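Local coordinates for N-acetylglucosamine 2-epimerase (Xylella fastidiosa, PDB 3GT5), which probably acts as a sugar epimerase or isomerase of the N-acylglucosamine 2-epimerase family, with a substrate that is not established, at residues L66-T70 with A71-D75; G215-W218 with E219-M223. One frame throughout, in Å; residues are numbered along the deposited sequence.

Contact 1: residues L66-T70 with A71-D75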
loop_
_atom_site.group_PDB
_atom_site.type_symbol
_atom_site.label_atom_id
_atom_site.label_comp_id
_atom_site.label_asym_id
_atom_site.label_seq_id
_atom_site.Cartn_x
_atom_site.Cartn_y
_atom_site.Cartn_z
ATOM N N LEU A 66 17.725 4.144 -3.402
ATOM C CA LEU A 66 18.411 3.093 -2.628
ATOM C C LEU A 66 18.841 1.922 -3.513
ATOM O O LEU A 66 19.875 1.300 -3.288
ATOM C CB LEU A 66 17.534 2.585 -1.469
ATOM C CG LEU A 66 17.311 3.582 -0.338
ATOM C CD1 LEU A 66 16.433 2.964 0.747
ATOM C CD2 LEU A 66 18.650 4.119 0.287
ATOM N N GLN A 67 18.071 1.645 -4.550
ATOM C CA GLN A 67 18.418 0.565 -5.442
ATOM C C GLN A 67 19.456 0.944 -6.481
ATOM O O GLN A 67 20.359 0.139 -6.755
ATOM C CB GLN A 67 17.142 0.055 -6.129
ATOM C CG GLN A 67 17.343 -1.120 -7.069
ATOM C CD GLN A 67 18.005 -2.337 -6.435
ATOM O OE1 GLN A 67 18.961 -2.910 -7.006
ATOM N NE2 GLN A 67 17.548 -2.731 -5.280
ATOM N N PHE A 68 19.321 2.129 -7.067
ATOM C CA PHE A 68 20.089 2.508 -8.247
ATOM C C PHE A 68 21.120 3.632 -7.987
ATOM O O PHE A 68 22.076 3.786 -8.767
ATOM C CB PHE A 68 19.154 2.910 -9.388
ATOM C CG PHE A 68 18.250 1.818 -9.822
ATOM C CD1 PHE A 68 18.762 0.696 -10.473
ATOM C CD2 PHE A 68 16.890 1.893 -9.594
ATOM C CE1 PHE A 68 17.932 -0.348 -10.872
ATOM C CE2 PHE A 68 16.058 0.848 -9.992
ATOM C CZ PHE A 68 16.598 -0.278 -10.630
ATOM N N GLY A 69 20.938 4.430 -6.932
ATOM C CA GLY A 69 21.810 5.583 -6.652
ATOM C C GLY A 69 21.672 6.844 -7.498
ATOM O O GLY A 69 22.464 7.787 -7.372
ATOM N N THR A 70 20.648 6.919 -8.335
ATOM C CA THR A 70 20.530 8.003 -9.292
ATOM C C THR A 70 20.254 9.329 -8.575
ATOM O O THR A 70 19.265 9.442 -7.872
ATOM C CB THR A 70 19.365 7.683 -10.237
ATOM O OG1 THR A 70 19.417 6.281 -10.552
ATOM C CG2 THR A 70 19.377 8.577 -11.463
ATOM N N ALA A 71 21.105 10.330 -8.775
ATOM C CA ALA A 71 20.971 11.622 -8.093
ATOM C C ALA A 71 19.650 12.336 -8.307
ATOM O O ALA A 71 19.137 12.974 -7.377
ATOM C CB ALA A 71 22.129 12.563 -8.490
ATOM N N GLU A 72 19.125 12.279 -9.529
ATOM C CA GLU A 72 17.836 12.842 -9.839
ATOM C C GLU A 72 16.741 12.271 -8.919
ATOM O O GLU A 72 15.792 12.975 -8.569
ATOM C CB GLU A 72 17.478 12.649 -11.323
ATOM C CG GLU A 72 18.244 13.590 -12.283
ATOM C CD GLU A 72 17.656 13.659 -13.700
ATOM O OE1 GLU A 72 18.361 14.181 -14.602
ATOM O OE2 GLU A 72 16.507 13.205 -13.921
ATOM N N TYR A 73 16.908 11.028 -8.469
ATOM C CA TYR A 73 15.881 10.396 -7.616
ATOM C C TYR A 73 15.961 10.937 -6.202
ATOM O O TYR A 73 14.920 11.188 -5.579
ATOM C CB TYR A 73 16.023 8.900 -7.605
ATOM C CG TYR A 73 15.759 8.205 -8.936
ATOM C CD1 TYR A 73 15.161 8.849 -10.006
ATOM C CD2 TYR A 73 16.071 6.873 -9.083
ATOM C CE1 TYR A 73 14.920 8.169 -11.225
ATOM C CE2 TYR A 73 15.811 6.190 -10.276
ATOM C CZ TYR A 73 15.255 6.838 -11.331
ATOM O OH TYR A 73 15.031 6.129 -12.495
ATOM N N LEU A 74 17.186 11.127 -5.694
ATOM C CA LEU A 74 17.365 11.788 -4.375
ATOM C C LEU A 74 16.811 13.211 -4.376
ATOM O O LEU A 74 16.144 13.612 -3.437
ATOM C CB LEU A 74 18.839 11.758 -3.927
ATOM C CG LEU A 74 19.207 12.268 -2.500
ATOM C CD1 LEU A 74 18.465 11.509 -1.435
ATOM C CD2 LEU A 74 20.695 12.162 -2.277
ATOM N N ASP A 75 17.064 13.984 -5.429
ATOM C CA ASP A 75 16.478 15.317 -5.578
ATOM C C ASP A 75 14.947 15.320 -5.533
ATOM O O ASP A 75 14.328 16.248 -4.940
ATOM C CB ASP A 75 16.896 15.949 -6.903
ATOM C CG ASP A 75 18.369 16.288 -6.946
ATOM O OD1 ASP A 75 18.999 16.348 -5.869
ATOM O OD2 ASP A 75 18.884 16.535 -8.066
#
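Tyr73 turns its ring back under Thr70 through its first torsion: at chi1 -66° the ring lies beside its own backbone N, and CB of Thr70 rides over one face, displaced toward the rim, in a CH-pi contact of 3.9 Å from CB of Thr70 to the centroid of the Tyr73 ring. The first torsion of Thr70 (chi1 -41°) places its two branches, OG1 by the same ring, 3.6 Å from CE2 of Tyr73, and CG2 turned toward N of Ala71. At the edge of the Tyr73 ring comes Phe68, with CD2 4.5 Å from CE2 of Tyr73, a loose apolar touch.

The backbone here forms a short turn linking two consecutive helices. Gly69, just past the end of helix 51-68, leaves the helical conformation with a positive phi (75°), and Thr70 takes the N-cap position of helix 71-88. The side chain of Thr70 makes no capping bond; its carbonyl opens the helix instead, O of Thr70 accepting from N of Tyr73 at 2.9 Å and more weakly from N of Leu74 at 3.5 Å.

OE2 of Glu72 is hydrogen-bonded to NE2 of His23, whose ring also meets that of Tyr73 edge-to-face. The turn lies at the surface and joins two consecutive helices of the (alpha/alpha)6 barrel of the N-acylglucosamine 2-epimerase family. Phe68 rests on Arg12, Ile15 and Ser16 of helix 8-22, and Tyr73 reaches Met19 of that helix as well as Ala64 and Tyr65 of helix 51-68, so that the start of helix 71-88 packs back on its predecessor as in a helical hairpin.

Contact 2: residues G215-W218 with E219-M223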
loop_
_atom_site.group_PDB
_atom_site.type_symbol
_atom_site.label_atom_id
_atom_site.label_comp_id
_atom_site.label_asym_id
_atom_site.label_seq_id
_atom_site.Cartn_x
_atom_site.Cartn_y
_atom_site.Cartn_z
ATOM N N GLY A 215 -11.865 -16.201 9.991
ATOM C CA GLY A 215 -10.451 -16.369 9.719
ATOM C C GLY A 215 -9.847 -15.507 8.630
ATOM O O GLY A 215 -8.644 -15.666 8.310
ATOM N N LEU A 216 -10.644 -14.625 8.027
ATOM C CA LEU A 216 -10.138 -13.625 7.083
ATOM C C LEU A 216 -10.398 -12.244 7.650
ATOM O O LEU A 216 -11.213 -12.093 8.559
ATOM C CB LEU A 216 -10.790 -13.760 5.709
ATOM C CG LEU A 216 -10.472 -15.032 4.919
ATOM C CD1 LEU A 216 -11.193 -14.928 3.564
ATOM C CD2 LEU A 216 -8.974 -15.225 4.704
ATOM N N VAL A 217 -9.690 -11.239 7.142
ATOM C CA VAL A 217 -9.800 -9.878 7.632
ATOM C C VAL A 217 -10.859 -9.104 6.833
ATOM O O VAL A 217 -10.689 -8.824 5.647
ATOM C CB VAL A 217 -8.437 -9.134 7.574
ATOM C CG1 VAL A 217 -8.555 -7.692 8.064
ATOM C CG2 VAL A 217 -7.340 -9.926 8.346
ATOM N N TRP A 218 -11.955 -8.778 7.492
ATOM C CA TRP A 218 -12.989 -7.908 6.945
ATOM C C TRP A 218 -12.551 -6.449 7.081
ATOM O O TRP A 218 -11.731 -6.123 7.961
ATOM C CB TRP A 218 -14.298 -8.171 7.717
ATOM C CG TRP A 218 -15.487 -7.469 7.192
ATOM C CD1 TRP A 218 -16.090 -6.372 7.742
ATOM C CD2 TRP A 218 -16.265 -7.809 6.024
ATOM N NE1 TRP A 218 -17.170 -5.996 6.984
ATOM C CE2 TRP A 218 -17.309 -6.855 5.933
ATOM C CE3 TRP A 218 -16.181 -8.827 5.048
ATOM C CZ2 TRP A 218 -18.253 -6.863 4.893
ATOM C CZ3 TRP A 218 -17.131 -8.855 4.020
ATOM C CH2 TRP A 218 -18.157 -7.889 3.961
ATOM N N GLU A 219 -13.042 -5.559 6.224
ATOM C CA GLU A 219 -12.555 -4.188 6.179
ATOM C C GLU A 219 -13.141 -3.268 7.230
ATOM O O GLU A 219 -12.440 -2.390 7.745
ATOM C CB GLU A 219 -12.838 -3.541 4.834
ATOM C CG GLU A 219 -12.167 -4.195 3.647
ATOM C CD GLU A 219 -10.664 -4.065 3.649
ATOM O OE1 GLU A 219 -10.123 -2.986 3.994
ATOM O OE2 GLU A 219 -9.989 -5.081 3.327
ATOM N N HIS A 220 -14.433 -3.438 7.523
ATOM C CA HIS A 220 -15.227 -2.405 8.215
ATOM C C HIS A 220 -15.800 -2.845 9.553
ATOM O O HIS A 220 -16.281 -3.940 9.688
ATOM C CB HIS A 220 -16.395 -2.007 7.338
ATOM C CG HIS A 220 -16.000 -1.728 5.939
ATOM N ND1 HIS A 220 -15.026 -0.804 5.629
ATOM C CD2 HIS A 220 -16.403 -2.269 4.767
ATOM C CE1 HIS A 220 -14.886 -0.746 4.313
ATOM N NE2 HIS A 220 -15.702 -1.630 3.768
ATOM N N TYR A 221 -15.695 -1.972 10.544
ATOM C CA TYR A 221 -16.114 -2.285 11.888
ATOM C C TYR A 221 -16.837 -1.096 12.554
ATOM O O TYR A 221 -16.765 0.041 12.123
ATOM C CB TYR A 221 -14.912 -2.692 12.768
ATOM C CG TYR A 221 -14.096 -3.805 12.190
ATOM C CD1 TYR A 221 -14.298 -5.138 12.559
ATOM C CD2 TYR A 221 -13.122 -3.521 11.228
ATOM C CE1 TYR A 221 -13.524 -6.181 11.980
ATOM C CE2 TYR A 221 -12.363 -4.544 10.650
ATOM C CZ TYR A 221 -12.574 -5.867 11.032
ATOM O OH TYR A 221 -11.832 -6.901 10.462
ATOM N N ASP A 222 -17.564 -1.402 13.632
ATOM C CA ASP A 222 -18.187 -0.372 14.425
ATOM C C ASP A 222 -17.201 0.145 15.483
ATOM O O ASP A 222 -16.066 -0.333 15.547
ATOM C CB ASP A 222 -19.525 -0.864 15.039
ATOM C CG ASP A 222 -19.379 -1.995 16.078
ATOM O OD1 ASP A 222 -18.314 -2.235 16.687
ATOM O OD2 ASP A 222 -20.418 -2.664 16.328
ATOM N N MET A 223 -17.667 1.044 16.345
ATOM C CA MET A 223 -16.797 1.652 17.364
ATOM C C MET A 223 -16.251 0.661 18.418
ATOM O O MET A 223 -15.254 0.955 19.113
ATOM C CB MET A 223 -17.575 2.801 18.046
ATOM C CG MET A 223 -18.641 2.367 19.066
ATOM S SD MET A 223 -19.455 3.859 19.768
ATOM C CE MET A 223 -18.080 4.580 20.658
HETATM O O HOH W 1 -12.490 -9.431 10.280
HETATM O O HOH W 2 -11.065 -7.579 3.293
#
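Trp218 and His220 approach each other as an offset edge-to-face pair, the imidazole edge directed at the face of the indole's five-membered ring, centroids 5.8 Å apart and planes at 88°. With CG of Trp218 anti to its backbone N (chi1 -174°), the indole lies along the chain that follows, and CD1 of Trp218, at the ring edge, receives O of His220 in the ring plane at 3.1 Å. NE1 of Trp218 bonds to O of Asp228. CB of Glu219 sits over the centre of one face of the His220 imidazole, while ND1 of His220 bonds to OH of Tyr169 and NE2 to O of Pro242.

These residues lead from the loop after helix 192-211 into strand 220-221, which pairs antiparallel with strand 170-171; this small two-stranded sheet lies in the loops between helices of the (alpha/alpha)6 barrel.

Tyr221 reaches back along the loop. Its OH lies 2.6 Å from O of Trp218 in a weak hydrogen bond. The Tyr221 side chain crosses that of Val217 at about a right angle, OH of Tyr221 lying 4.1 Å from CG1 of Val217. A water also sits 2.6 Å from OH of Tyr221 and accepts from N of Trp218, tying the phenol to both ends of one residue's backbone. Glu219 is bent at chi2 (-67°), which folds its carboxylate back: a second water donates to OE2 of Glu219 and to O of Val217, each at 2.7 Å. OE2 of Glu219 also bonds to ND1 of His249, and OE1 to NE2 of Gln172.

Overall arrangement
Contact 1 closes well before contact 2 opens along the chain, and both belong to the N-acylglucosamine 2-epimerase domain. Their centres lie 39 Å apart on opposite sides of the chain's centre, and their nearest atoms are about 27 Å apart, so they do not touch. They differ in setting. Contact 1 is a surface turn between helices 51-68 and 71-88, packed near the N-terminal helix 8-22. Contact 2 is a buried loop-strand junction, where the loop after helix 192-211 enters strand 220-221, near helices 172-189 and 269-284. The two share no helix or strand, and each belongs to a separate local connection of the barrel.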